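Local coordinates for glutathione S-transferase delta (Bombyx mori, PDB 3VK9), which probably transfers glutathione to electrophilic compounds as a homodimeric glutathione transferase of the Delta class, at residues I162-A170 with N199-V210; L48-D59 with S63-Y73. One frame throughout, in Å; residues are numbered along the deposited sequence.

Contact 1: residues I162-A170 with N199-V210; sequences IASVSSLEA and NEKGLEAFKGLV
Leu-203 and Phe-206 of helix 199-210 press against the last turns of 162-170 within the all-helical C-terminal domain of the glutathione transferase fold; the axes of helices 162-167 and 199-210 cross at -37°. Packing is tightest around the Phe-206 ring: the methyl of Ala-170 lies 3.4 Å (CB) from Phe-206 CE2, while Ser-167 O meets the ring at its edge. With CG anti to the backbone N (chi1 180°), Leu-203 reaches over to 162-170, its CD1 3.5 Å from Ser-166 O and its CD2 beside Ser-166 CB. At the buried N-terminal end the contact turns polar. Asn-199 ND2 gives a nearly straight bond to Ser-166 OG (3.1 Å, 173°) in its own amide plane, and that hydroxyl donates in turn to Ile-162 O. Arg-15 of helix 12-24 bonds to Asn-199 OD1, Ser-167 OG and Ala-163 O, tying both helices to the N-terminal domain. The side away from the Phe-206 ring is looser: Glu-169 and Lys-207 are partly exposed there. The extended chain of Lys-207 runs obliquely past Glu-169, whose other oxygen, OE2, bonds to Tyr-185. Lys-207 NZ meets Glu-169 OE1 nearly along its C-O bond, 2.7 Å away, and the same oxygen accepts from a water that also donates to Glu-200 OE2.

Contact 2: residues L48-D59 with S63-Y73; sequences LNPQHTVPTLVD and SIWESRAIITY
The indole of Trp-65 lies against the side-chain amide of Asn-49, the two planes 25° apart and stacked, with Asn-49 OD1 3.2 Å above the ring and over its centre. Asn-49 is held there from its own segment: ND2 donates to Thr-56 OG1, itself bonded to Tyr-45, and to Thr-53 OG1, while OD1 accepts from Gln-51 N in an Asx turn. Gln-51 meets the same indole quite differently. Its amide stands almost upright to the ring, at 83°, and OE1 sits at the edge in the ring plane, where Trp-65 NE1 donates to it over 2.9 Å. Seen from the amide, the donor is above the carbonyl plane, off the lone pairs. A water joins Gln-51 OE1 to Glu-66 OE2, and Gln-51 NE2 bonds to Thr-105 of the second subunit. Pro-50 crosses the indole at about a right angle, CD 3.8 Å from Trp-65 CH2.

These residues flank the beta hairpin 56-59/62-64 of the thioredoxin-like domain, whose first strand follows the cis-proline Pro-55 characteristic of the fold. Leu-57 and Ile-64 form its antiparallel hydrogen-bonded pair. On their face of the sheet, helix 67-73 lowers Ile-70 obliquely across Leu-57, and Ile-70 CD1 touches both Leu-57 CB (3.8 Å) and Pro-55 CG (3.7 Å). The Tyr-73 side chain crosses that of Leu-57 at about a right angle, CE2 4.0 Å from Leu-57 CD1. A chi1 of 172° swings the Tyr-73 ring away from its own backbone N and out toward the strand end. There Asp-59 OD2 lies at the ring edge, in plane, with Tyr-73 OH modelled only 2.4 Å away, so short that the exact length is doubtful. Asp-59 also forms salt bridges with Lys-77 and with Lys-90 of the second subunit.

In the fold
Both contacts are largely buried, but they belong to different halves of the subunit, their centres about 20 Å apart. Contact 1 joins two helices of the all-helical domain, and no residue of the second subunit touches it; contact 2 holds a hairpin and its following helix together in the thioredoxin-like domain, alongside the dimer partner. The chemistry follows: in contact 1 leucine and phenylalanine against serines and an alanine, with an asparagine at one end and a salt bridge at the partly exposed edge; in contact 2 backbone pairing and a tryptophan held between a stacked asparagine amide and an edge-on glutamine. Helix 12-24 packs against both. Arg-68 of contact 2 packs on Ser-164 of contact 1, and Asp-102 bonds to both.

Contact 1: residues I162-A170 with N199-V210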
# COMPACT_ATOMS: atom_id res chain seq x y z
N ILE A 162 -2.36 -12.58 6.52
CA ILE A 162 -2.48 -14.02 6.46
C ILE A 162 -3.00 -14.45 5.11
O ILE A 162 -2.57 -15.47 4.59
CB ILE A 162 -3.25 -14.66 7.65
CG1 ILE A 162 -2.88 -16.15 7.74
CG2 ILE A 162 -4.74 -14.48 7.50
CD1 ILE A 162 -3.14 -16.78 9.08
N ALA A 163 -3.87 -13.65 4.49
CA ALA A 163 -4.33 -13.97 3.15
C ALA A 163 -3.14 -14.00 2.18
O ALA A 163 -3.05 -14.88 1.31
CB ALA A 163 -5.39 -12.99 2.67
N SER A 164 -2.22 -13.05 2.34
CA SER A 164 -0.98 -13.05 1.55
C SER A 164 -0.07 -14.24 1.89
O SER A 164 0.23 -15.07 1.03
CB SER A 164 -0.23 -11.74 1.75
OG SER A 164 -1.02 -10.65 1.32
N VAL A 165 0.36 -14.31 3.15
CA VAL A 165 1.27 -15.38 3.61
C VAL A 165 0.79 -16.79 3.29
O VAL A 165 1.57 -17.64 2.84
CB VAL A 165 1.58 -15.30 5.12
CG1 VAL A 165 2.41 -16.51 5.55
CG2 VAL A 165 2.30 -13.99 5.49
N SER A 166 -0.50 -17.05 3.52
CA SER A 166 -1.04 -18.37 3.16
C SER A 166 -0.85 -18.70 1.67
O SER A 166 -0.53 -19.84 1.32
CB SER A 166 -2.52 -18.50 3.60
OG SER A 166 -3.40 -17.66 2.86
N SER A 167 -1.02 -17.71 0.79
CA SER A 167 -0.81 -17.95 -0.63
C SER A 167 0.57 -18.56 -0.95
O SER A 167 0.74 -19.22 -1.98
CB SER A 167 -1.00 -16.66 -1.44
OG SER A 167 -2.17 -16.00 -1.05
N LEU A 168 1.55 -18.35 -0.07
CA LEU A 168 2.90 -18.90 -0.27
C LEU A 168 2.92 -20.43 -0.24
O LEU A 168 3.88 -21.04 -0.70
CB LEU A 168 3.87 -18.37 0.80
CG LEU A 168 4.61 -17.05 0.55
CD1 LEU A 168 3.61 -15.94 0.25
CD2 LEU A 168 5.47 -16.68 1.76
N GLU A 169 1.88 -21.04 0.32
CA GLU A 169 1.80 -22.50 0.36
C GLU A 169 1.67 -23.09 -1.05
O GLU A 169 1.87 -24.28 -1.26
CB GLU A 169 0.63 -22.97 1.23
CG GLU A 169 0.74 -22.62 2.71
CD GLU A 169 -0.38 -23.25 3.53
OE1 GLU A 169 -1.24 -23.91 2.92
OE2 GLU A 169 -0.41 -23.10 4.76
N ALA A 170 1.33 -22.26 -2.03
CA ALA A 170 1.24 -22.73 -3.40
C ALA A 170 2.61 -22.77 -4.07
O ALA A 170 2.74 -23.29 -5.17
CB ALA A 170 0.27 -21.87 -4.20
N ASN A 199 -10.91 -18.00 4.05
CA ASN A 199 -9.55 -18.11 3.48
C ASN A 199 -9.15 -19.48 2.93
O ASN A 199 -8.62 -19.58 1.82
CB ASN A 199 -8.47 -17.65 4.48
CG ASN A 199 -7.12 -17.42 3.81
OD1 ASN A 199 -6.99 -16.56 2.94
ND2 ASN A 199 -6.12 -18.21 4.18
N GLU A 200 -9.37 -20.53 3.72
CA GLU A 200 -8.84 -21.84 3.34
C GLU A 200 -9.47 -22.39 2.07
O GLU A 200 -8.79 -22.96 1.22
CB GLU A 200 -8.97 -22.87 4.49
CG GLU A 200 -8.10 -24.10 4.28
CD GLU A 200 -6.59 -23.80 4.34
OE1 GLU A 200 -6.17 -22.90 5.10
OE2 GLU A 200 -5.83 -24.49 3.63
N LYS A 201 -10.78 -22.25 1.95
CA LYS A 201 -11.49 -22.67 0.75
C LYS A 201 -10.88 -22.00 -0.49
O LYS A 201 -10.44 -22.69 -1.41
CB LYS A 201 -12.98 -22.32 0.88
CG LYS A 201 -13.82 -22.81 -0.29
CD LYS A 201 -15.30 -22.54 -0.07
CE LYS A 201 -16.12 -23.00 -1.28
NZ LYS A 201 -17.57 -22.75 -1.09
N GLY A 202 -10.83 -20.68 -0.50
CA GLY A 202 -10.20 -19.96 -1.59
C GLY A 202 -8.73 -20.32 -1.83
O GLY A 202 -8.30 -20.44 -2.97
N LEU A 203 -7.97 -20.48 -0.75
CA LEU A 203 -6.57 -20.88 -0.86
C LEU A 203 -6.46 -22.17 -1.65
O LEU A 203 -5.56 -22.36 -2.49
CB LEU A 203 -5.95 -21.06 0.54
CG LEU A 203 -4.48 -21.47 0.63
CD1 LEU A 203 -3.57 -20.52 -0.17
CD2 LEU A 203 -4.02 -21.60 2.07
N GLU A 204 -7.41 -23.07 -1.40
CA GLU A 204 -7.43 -24.35 -2.09
C GLU A 204 -7.65 -24.14 -3.58
O GLU A 204 -7.01 -24.81 -4.39
CB GLU A 204 -8.50 -25.28 -1.51
CG GLU A 204 -8.37 -26.73 -1.94
CD GLU A 204 -7.05 -27.36 -1.51
OE1 GLU A 204 -6.50 -26.95 -0.46
OE2 GLU A 204 -6.56 -28.26 -2.23
N ALA A 205 -8.56 -23.23 -3.94
CA ALA A 205 -8.85 -22.92 -5.34
C ALA A 205 -7.61 -22.36 -6.04
O ALA A 205 -7.31 -22.72 -7.18
CB ALA A 205 -9.99 -21.92 -5.43
N PHE A 206 -6.90 -21.47 -5.34
CA PHE A 206 -5.64 -20.89 -5.81
C PHE A 206 -4.59 -21.97 -6.08
O PHE A 206 -3.95 -21.97 -7.13
CB PHE A 206 -5.13 -19.86 -4.78
CG PHE A 206 -3.79 -19.25 -5.12
CD1 PHE A 206 -3.65 -18.40 -6.20
CD2 PHE A 206 -2.68 -19.50 -4.32
CE1 PHE A 206 -2.41 -17.83 -6.51
CE2 PHE A 206 -1.45 -18.94 -4.62
CZ PHE A 206 -1.31 -18.10 -5.71
N LYS A 207 -4.41 -22.89 -5.13
CA LYS A 207 -3.51 -24.02 -5.33
C LYS A 207 -3.93 -24.80 -6.58
O LYS A 207 -3.08 -25.23 -7.36
CB LYS A 207 -3.45 -24.91 -4.09
CG LYS A 207 -2.70 -24.26 -2.93
CD LYS A 207 -2.82 -25.06 -1.65
CE LYS A 207 -2.14 -24.36 -0.48
NZ LYS A 207 -2.25 -25.20 0.76
N GLY A 208 -5.23 -24.95 -6.78
CA GLY A 208 -5.78 -25.57 -7.97
C GLY A 208 -5.38 -24.87 -9.26
O GLY A 208 -4.94 -25.52 -10.22
N LEU A 209 -5.53 -23.54 -9.29
CA LEU A 209 -5.16 -22.75 -10.45
C LEU A 209 -3.67 -22.91 -10.70
O LEU A 209 -3.25 -23.14 -11.83
CB LEU A 209 -5.49 -21.27 -10.24
CG LEU A 209 -5.71 -20.30 -11.42
CD1 LEU A 209 -5.55 -18.86 -10.93
CD2 LEU A 209 -4.76 -20.56 -12.58
N VAL A 210 -2.88 -22.78 -9.63
CA VAL A 210 -1.42 -22.93 -9.73
C VAL A 210 -0.99 -24.28 -10.30
O VAL A 210 -0.21 -24.32 -11.26
CB VAL A 210 -0.71 -22.69 -8.37
CG1 VAL A 210 0.76 -23.09 -8.46
CG2 VAL A 210 -0.83 -21.23 -7.97
O HOH W 1 -3.30 -24.68 4.55

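Contact 2: residues L48-D59 with S63-Y73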
# COMPACT_ATOMS: atom_id res chain seq x y z
N LEU A 48 -17.56 0.01 -12.90
CA LEU A 48 -17.44 -0.13 -11.45
C LEU A 48 -15.98 0.04 -11.02
O LEU A 48 -15.69 0.64 -9.99
CB LEU A 48 -17.98 -1.50 -11.02
CG LEU A 48 -19.46 -1.74 -11.35
CD1 LEU A 48 -19.92 -3.11 -10.84
CD2 LEU A 48 -20.31 -0.63 -10.77
N ASN A 49 -15.07 -0.50 -11.82
CA ASN A 49 -13.67 -0.52 -11.48
C ASN A 49 -12.82 -0.46 -12.75
O ASN A 49 -12.59 -1.49 -13.38
CB ASN A 49 -13.33 -1.79 -10.69
CG ASN A 49 -11.87 -1.86 -10.31
OD1 ASN A 49 -11.08 -1.02 -10.73
ND2 ASN A 49 -11.51 -2.85 -9.49
N PRO A 50 -12.37 0.75 -13.11
CA PRO A 50 -11.56 0.92 -14.32
C PRO A 50 -10.21 0.20 -14.25
O PRO A 50 -9.56 0.01 -15.27
CB PRO A 50 -11.37 2.44 -14.40
CG PRO A 50 -11.67 2.95 -13.02
CD PRO A 50 -12.70 2.03 -12.47
N GLN A 51 -9.79 -0.19 -13.05
CA GLN A 51 -8.54 -0.93 -12.91
C GLN A 51 -8.78 -2.42 -13.14
O GLN A 51 -7.85 -3.22 -13.09
CB GLN A 51 -7.92 -0.70 -11.53
CG GLN A 51 -6.46 -1.11 -11.46
CD GLN A 51 -5.73 -0.46 -10.30
OE1 GLN A 51 -6.28 0.41 -9.61
NE2 GLN A 51 -4.49 -0.89 -10.07
N HIS A 52 -10.04 -2.78 -13.38
CA HIS A 52 -10.43 -4.16 -13.66
C HIS A 52 -9.75 -5.22 -12.80
O HIS A 52 -9.21 -6.19 -13.31
CB HIS A 52 -10.31 -4.50 -15.16
CG HIS A 52 -8.94 -4.33 -15.75
ND1 HIS A 52 -7.94 -5.27 -15.61
CD2 HIS A 52 -8.43 -3.36 -16.55
CE1 HIS A 52 -6.87 -4.87 -16.27
NE2 HIS A 52 -7.13 -3.71 -16.84
N THR A 53 -9.82 -5.03 -11.48
CA THR A 53 -9.29 -5.99 -10.52
C THR A 53 -10.39 -6.48 -9.59
O THR A 53 -11.52 -5.96 -9.59
CB THR A 53 -8.22 -5.33 -9.63
OG1 THR A 53 -8.79 -4.21 -8.95
CG2 THR A 53 -7.01 -4.88 -10.47
N VAL A 54 -10.07 -7.50 -8.80
CA VAL A 54 -10.90 -7.89 -7.66
C VAL A 54 -10.05 -7.80 -6.42
O VAL A 54 -8.83 -7.93 -6.50
CB VAL A 54 -11.46 -9.30 -7.82
CG1 VAL A 54 -12.52 -9.34 -8.94
CG2 VAL A 54 -10.35 -10.27 -8.10
N PRO A 55 -10.68 -7.56 -5.26
CA PRO A 55 -12.13 -7.41 -5.12
C PRO A 55 -12.60 -6.02 -5.49
O PRO A 55 -11.81 -5.07 -5.48
CB PRO A 55 -12.34 -7.62 -3.63
CG PRO A 55 -11.11 -7.00 -3.02
CD PRO A 55 -9.99 -7.38 -3.97
N THR A 56 -13.89 -5.87 -5.79
CA THR A 56 -14.49 -4.55 -5.86
C THR A 56 -15.72 -4.52 -4.97
O THR A 56 -16.67 -5.30 -5.15
CB THR A 56 -14.87 -4.14 -7.32
OG1 THR A 56 -13.75 -4.32 -8.19
CG2 THR A 56 -15.34 -2.70 -7.38
N LEU A 57 -15.70 -3.61 -4.00
CA LEU A 57 -16.80 -3.43 -3.06
C LEU A 57 -17.72 -2.33 -3.63
O LEU A 57 -17.24 -1.26 -3.98
CB LEU A 57 -16.20 -2.99 -1.72
CG LEU A 57 -17.05 -2.86 -0.44
CD1 LEU A 57 -17.85 -1.57 -0.37
CD2 LEU A 57 -17.93 -4.08 -0.26
N VAL A 58 -19.02 -2.59 -3.74
CA VAL A 58 -19.93 -1.56 -4.24
C VAL A 58 -21.02 -1.28 -3.22
O VAL A 58 -21.87 -2.14 -2.93
CB VAL A 58 -20.56 -1.91 -5.60
CG1 VAL A 58 -21.46 -0.77 -6.08
CG2 VAL A 58 -19.47 -2.18 -6.61
N ASP A 59 -21.00 -0.06 -2.69
CA ASP A 59 -21.86 0.32 -1.59
C ASP A 59 -22.65 1.55 -2.02
O ASP A 59 -22.24 2.68 -1.79
CB ASP A 59 -21.01 0.61 -0.35
CG ASP A 59 -21.84 0.87 0.88
OD1 ASP A 59 -23.07 0.87 0.76
OD2 ASP A 59 -21.26 1.10 1.97
N SER A 63 -17.79 2.83 -5.11
CA SER A 63 -17.06 1.67 -5.54
C SER A 63 -15.61 1.82 -5.08
O SER A 63 -14.95 2.82 -5.39
CB SER A 63 -17.13 1.55 -7.07
OG SER A 63 -16.27 0.55 -7.55
N ILE A 64 -15.10 0.85 -4.32
CA ILE A 64 -13.67 0.85 -3.98
C ILE A 64 -13.07 -0.54 -4.11
O ILE A 64 -13.72 -1.54 -3.77
CB ILE A 64 -13.40 1.39 -2.57
CG1 ILE A 64 -14.13 0.55 -1.53
CG2 ILE A 64 -13.83 2.85 -2.45
CD1 ILE A 64 -13.77 0.95 -0.12
N TRP A 65 -11.84 -0.62 -4.61
CA TRP A 65 -11.29 -1.91 -4.98
C TRP A 65 -9.94 -2.33 -4.37
O TRP A 65 -9.47 -3.44 -4.60
CB TRP A 65 -11.25 -2.05 -6.50
CG TRP A 65 -10.50 -0.97 -7.24
CD1 TRP A 65 -9.17 -0.97 -7.58
CD2 TRP A 65 -11.05 0.26 -7.75
NE1 TRP A 65 -8.86 0.17 -8.27
CE2 TRP A 65 -9.99 0.94 -8.39
CE3 TRP A 65 -12.32 0.84 -7.73
CZ2 TRP A 65 -10.16 2.18 -8.99
CZ3 TRP A 65 -12.49 2.07 -8.34
CH2 TRP A 65 -11.42 2.73 -8.97
N GLU A 66 -9.31 -1.45 -3.61
CA GLU A 66 -8.11 -1.86 -2.90
C GLU A 66 -8.56 -2.61 -1.64
O GLU A 66 -9.21 -2.03 -0.77
CB GLU A 66 -7.25 -0.64 -2.55
CG GLU A 66 -6.63 0.01 -3.79
CD GLU A 66 -5.45 -0.83 -4.34
OE1 GLU A 66 -4.91 -1.67 -3.60
OE2 GLU A 66 -5.08 -0.64 -5.52
N SER A 67 -8.23 -3.89 -1.56
CA SER A 67 -8.66 -4.74 -0.46
C SER A 67 -8.36 -4.03 0.86
O SER A 67 -9.18 -4.04 1.78
CB SER A 67 -7.94 -6.09 -0.49
OG SER A 67 -6.54 -5.89 -0.46
N ARG A 68 -7.20 -3.41 0.94
CA ARG A 68 -6.75 -2.81 2.20
C ARG A 68 -7.50 -1.54 2.59
O ARG A 68 -7.55 -1.20 3.77
CB ARG A 68 -5.23 -2.62 2.20
CG ARG A 68 -4.52 -3.99 2.12
CD ARG A 68 -3.06 -3.89 1.73
NE ARG A 68 -2.49 -5.20 1.43
CZ ARG A 68 -2.54 -5.77 0.23
NH1 ARG A 68 -3.14 -5.16 -0.79
NH2 ARG A 68 -2.01 -6.98 0.05
N ALA A 69 -8.09 -0.85 1.61
CA ALA A 69 -9.05 0.22 1.90
C ALA A 69 -10.45 -0.32 2.23
O ALA A 69 -11.19 0.29 3.01
CB ALA A 69 -9.13 1.21 0.73
N ILE A 70 -10.83 -1.44 1.62
CA ILE A 70 -12.14 -2.04 1.87
C ILE A 70 -12.24 -2.55 3.31
O ILE A 70 -13.25 -2.33 4.00
CB ILE A 70 -12.42 -3.23 0.91
CG1 ILE A 70 -12.56 -2.76 -0.54
CG2 ILE A 70 -13.65 -4.03 1.40
CD1 ILE A 70 -12.54 -3.91 -1.60
N ILE A 71 -11.21 -3.25 3.77
CA ILE A 71 -11.28 -3.85 5.10
C ILE A 71 -11.32 -2.79 6.20
O ILE A 71 -12.01 -2.95 7.19
CB ILE A 71 -10.15 -4.90 5.36
CG1 ILE A 71 -8.77 -4.24 5.40
CG2 ILE A 71 -10.21 -6.02 4.31
CD1 ILE A 71 -7.59 -5.21 5.41
N THR A 72 -10.58 -1.70 6.02
CA THR A 72 -10.66 -0.64 7.03
C THR A 72 -11.99 0.09 6.89
O THR A 72 -12.58 0.49 7.89
CB THR A 72 -9.47 0.33 6.97
OG1 THR A 72 -9.44 1.01 5.71
CG2 THR A 72 -8.13 -0.42 7.19
N TYR A 73 -12.49 0.24 5.65
CA TYR A 73 -13.82 0.82 5.44
C TYR A 73 -14.96 0.06 6.15
O TYR A 73 -15.84 0.67 6.74
CB TYR A 73 -14.15 0.91 3.95
CG TYR A 73 -15.59 1.33 3.66
CD1 TYR A 73 -16.01 2.64 3.90
CD2 TYR A 73 -16.52 0.43 3.13
CE1 TYR A 73 -17.31 3.05 3.60
CE2 TYR A 73 -17.85 0.84 2.83
CZ TYR A 73 -18.23 2.15 3.07
OH TYR A 73 -19.51 2.59 2.79
O HOH W 2 -5.82 1.26 -7.04
O HOH W 3 -7.75 -4.24 -6.49